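Local coordinates for pseudoaglycone deacetylase Dbv21 (Actinoplanes teichomyceticus, PDB 3DFI), which probably removes the acetyl group from the A40926 pseudoaglycone as a zinc-binding deacetylase of the PIG-L family, a step in making this lipoglycopeptide antibiotic, at residues 56-59 / 60-64. Residues are numbered along the deposited sequence; the frame is centred on the assembly and turned at random.
Sequences AERF and HARWG
A local cation-pi contact, Phe59 with Arg62 three residues on, lies within the last turns of the short helix 54-63, which follows strand 37-42 and precedes helix 71-86 in the chain. Arg62 CZ stands 4.6 Å from the centroid of the Phe59 ring and 8° off its normal, so the charge is over the face. The guanidinium meets the ring end-on rather than flat: the two planes are 77° apart and Arg62 NH2 stands 3.4 Å above the Phe59 ring plane, over its centre. The Arg62 chain runs alongside the Phe59 side chain, pointing the same way, with a near-eclipsed bend at chi3 (-20°). Arg58 NH1 comes within 3.0 Å of Arg62 NH1, two donors without a hydrogen bond between them; this is probably unfavourable unless screened, and the placement of these exposed ends is doubtful. The backbone is alpha-helical: His60 N donates to Ala56 O and Ala61 N to Glu57 O, both at 2.9 Å, and Arg62 N to Arg58 O, whereas Trp63 N reaches Phe59 O only weakly. A Schellman motif then ends the helix, with Gly64 at positive phi and its N donating to Ala61 O at 3.1 Å. Ala56 O lies over one face of the His60 imidazole, 3.0 Å from His60 CG, while His60 NE2 is hydrogen-bonded to Tyr100. Phe59 O similarly faces the Trp63 indole, whose side chain packs against Ile99 and helix 227-233, about 10 Å from the zinc ion held by His16, Asp19 and His161.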
ATOM      1  N   ALA A  56      17.115  15.075  -1.534  1.00 63.78           N
ATOM      2  CA  ALA A  56      16.731  14.013  -0.594  1.00 63.75           C
ATOM      3  C   ALA A  56      16.796  14.535   0.836  1.00 63.67           C
ATOM      4  O   ALA A  56      15.990  14.150   1.681  1.00 63.42           O
ATOM      5  CB  ALA A  56      17.638  12.804  -0.748  1.00 63.73           C
ATOM      6  N   GLU A  57      17.772  15.406   1.086  1.00 63.67           N
ATOM      7  CA  GLU A  57      17.949  16.067   2.374  1.00 63.99           C
ATOM      8  C   GLU A  57      16.711  16.892   2.736  1.00 64.03           C
ATOM      9  O   GLU A  57      16.396  17.066   3.913  1.00 64.30           O
ATOM     10  CB  GLU A  57      19.157  17.000   2.319  1.00 64.04           C
ATOM     11  CG  GLU A  57      19.955  17.081   3.601  1.00 64.52           C
ATOM     12  CD  GLU A  57      21.234  16.261   3.539  1.00 65.12           C
ATOM     13  OE1 GLU A  57      21.147  15.051   3.229  1.00 65.08           O
ATOM     14  OE2 GLU A  57      22.324  16.831   3.802  1.00 64.00           O
ATOM     15  N   ARG A  58      16.024  17.392   1.710  1.00 63.68           N
ATOM     16  CA  ARG A  58      14.867  18.263   1.873  1.00 63.36           C
ATOM     17  C   ARG A  58      13.672  17.442   2.325  1.00 62.40           C
ATOM     18  O   ARG A  58      12.925  17.852   3.210  1.00 62.13           O
ATOM     19  CB  ARG A  58      14.570  18.987   0.550  1.00 63.98           C
ATOM     20  CG  ARG A  58      13.913  20.369   0.678  1.00 65.35           C
ATOM     21  CD  ARG A  58      12.436  20.318   0.267  1.00 67.93           C
ATOM     22  NE  ARG A  58      11.852  21.655   0.106  1.00 69.44           N
ATOM     23  CZ  ARG A  58      10.655  21.910  -0.428  1.00 69.65           C
ATOM     24  NH1 ARG A  58       9.884  20.920  -0.874  1.00 69.54           N
ATOM     25  NH2 ARG A  58      10.228  23.163  -0.524  1.00 69.39           N
ATOM     26  N   PHE A  59      13.509  16.279   1.707  1.00 61.36           N
ATOM     27  CA  PHE A  59      12.454  15.333   2.068  1.00 60.66           C
ATOM     28  C   PHE A  59      12.685  14.741   3.451  1.00 59.21           C
ATOM     29  O   PHE A  59      11.732  14.515   4.198  1.00 59.28           O
ATOM     30  CB  PHE A  59      12.367  14.201   1.044  1.00 61.23           C
ATOM     31  CG  PHE A  59      11.308  14.404   0.000  1.00 62.81           C
ATOM     32  CD1 PHE A  59      10.025  13.896   0.190  1.00 64.41           C
ATOM     33  CD2 PHE A  59      11.592  15.093  -1.178  1.00 64.40           C
ATOM     34  CE1 PHE A  59       9.033  14.070  -0.774  1.00 65.76           C
ATOM     35  CE2 PHE A  59      10.609  15.277  -2.155  1.00 64.81           C
ATOM     36  CZ  PHE A  59       9.325  14.765  -1.951  1.00 64.76           C
ATOM     37  N   HIS A  60      13.953  14.488   3.770  1.00 57.31           N
ATOM     38  CA  HIS A  60      14.330  13.926   5.057  1.00 55.80           C
ATOM     39  C   HIS A  60      14.084  14.938   6.180  1.00 55.07           C
ATOM     40  O   HIS A  60      13.451  14.604   7.174  1.00 54.70           O
ATOM     41  CB  HIS A  60      15.782  13.438   5.052  1.00 55.46           C
ATOM     42  CG  HIS A  60      16.046  12.318   4.086  1.00 54.28           C
ATOM     43  ND1 HIS A  60      17.320  11.917   3.749  1.00 52.29           N
ATOM     44  CD2 HIS A  60      15.203  11.524   3.380  1.00 52.04           C
ATOM     45  CE1 HIS A  60      17.253  10.917   2.889  1.00 53.86           C
ATOM     46  NE2 HIS A  60      15.980  10.662   2.644  1.00 52.70           N
ATOM     47  N   ALA A  61      14.566  16.169   6.002  1.00 54.28           N
ATOM     48  CA  ALA A  61      14.308  17.260   6.952  1.00 53.93           C
ATOM     49  C   ALA A  61      12.823  17.430   7.277  1.00 53.82           C
ATOM     50  O   ALA A  61      12.475  17.665   8.433  1.00 54.04           O
ATOM     51  CB  ALA A  61      14.913  18.581   6.460  1.00 53.48           C
ATOM     52  N   ARG A  62      11.966  17.309   6.262  1.00 54.00           N
ATOM     53  CA  ARG A  62      10.506  17.337   6.427  1.00 54.88           C
ATOM     54  C   ARG A  62       9.939  16.161   7.234  1.00 54.02           C
ATOM     55  O   ARG A  62       8.859  16.273   7.843  1.00 53.78           O
ATOM     56  CB  ARG A  62       9.797  17.394   5.063  1.00 54.88           C
ATOM     57  CG  ARG A  62       8.719  18.495   4.988  1.00 57.09           C
ATOM     58  CD  ARG A  62       7.888  18.485   3.695  1.00 57.86           C
ATOM     59  NE  ARG A  62       8.524  17.771   2.577  1.00 64.80           N
ATOM     60  CZ  ARG A  62       8.577  18.217   1.318  1.00 66.44           C
ATOM     61  NH1 ARG A  62       8.058  19.396   0.995  1.00 67.16           N
ATOM     62  NH2 ARG A  62       9.172  17.489   0.378  1.00 66.97           N
ATOM     63  N   TRP A  63      10.643  15.032   7.214  1.00 53.00           N
ATOM     64  CA  TRP A  63      10.252  13.885   8.029  1.00 52.04           C
ATOM     65  C   TRP A  63      10.827  13.981   9.452  1.00 51.90           C
ATOM     66  O   TRP A  63      10.489  13.176  10.316  1.00 52.93           O
ATOM     67  CB  TRP A  63      10.700  12.595   7.372  1.00 52.51           C
ATOM     68  CG  TRP A  63      10.052  12.342   6.045  1.00 52.02           C
ATOM     69  CD1 TRP A  63       8.860  12.846   5.596  1.00 52.50           C
ATOM     70  CD2 TRP A  63      10.547  11.495   5.006  1.00 52.82           C
ATOM     71  NE1 TRP A  63       8.596  12.379   4.331  1.00 53.47           N
ATOM     72  CE2 TRP A  63       9.611  11.539   3.950  1.00 53.54           C
ATOM     73  CE3 TRP A  63      11.680  10.695   4.870  1.00 51.93           C
ATOM     74  CZ2 TRP A  63       9.787  10.834   2.770  1.00 53.16           C
ATOM     75  CZ3 TRP A  63      11.847   9.981   3.682  1.00 51.87           C
ATOM     76  CH2 TRP A  63      10.912  10.065   2.655  1.00 52.05           C
ATOM     77  N   GLY A  64      11.682  14.968   9.691  1.00 49.82           N
ATOM     78  CA  GLY A  64      12.264  15.172  11.014  1.00 48.89           C
ATOM     79  C   GLY A  64      13.571  14.435  11.245  1.00 47.91           C
ATOM     80  O   GLY A  64      13.998  14.275  12.398  1.00 47.18           O
TER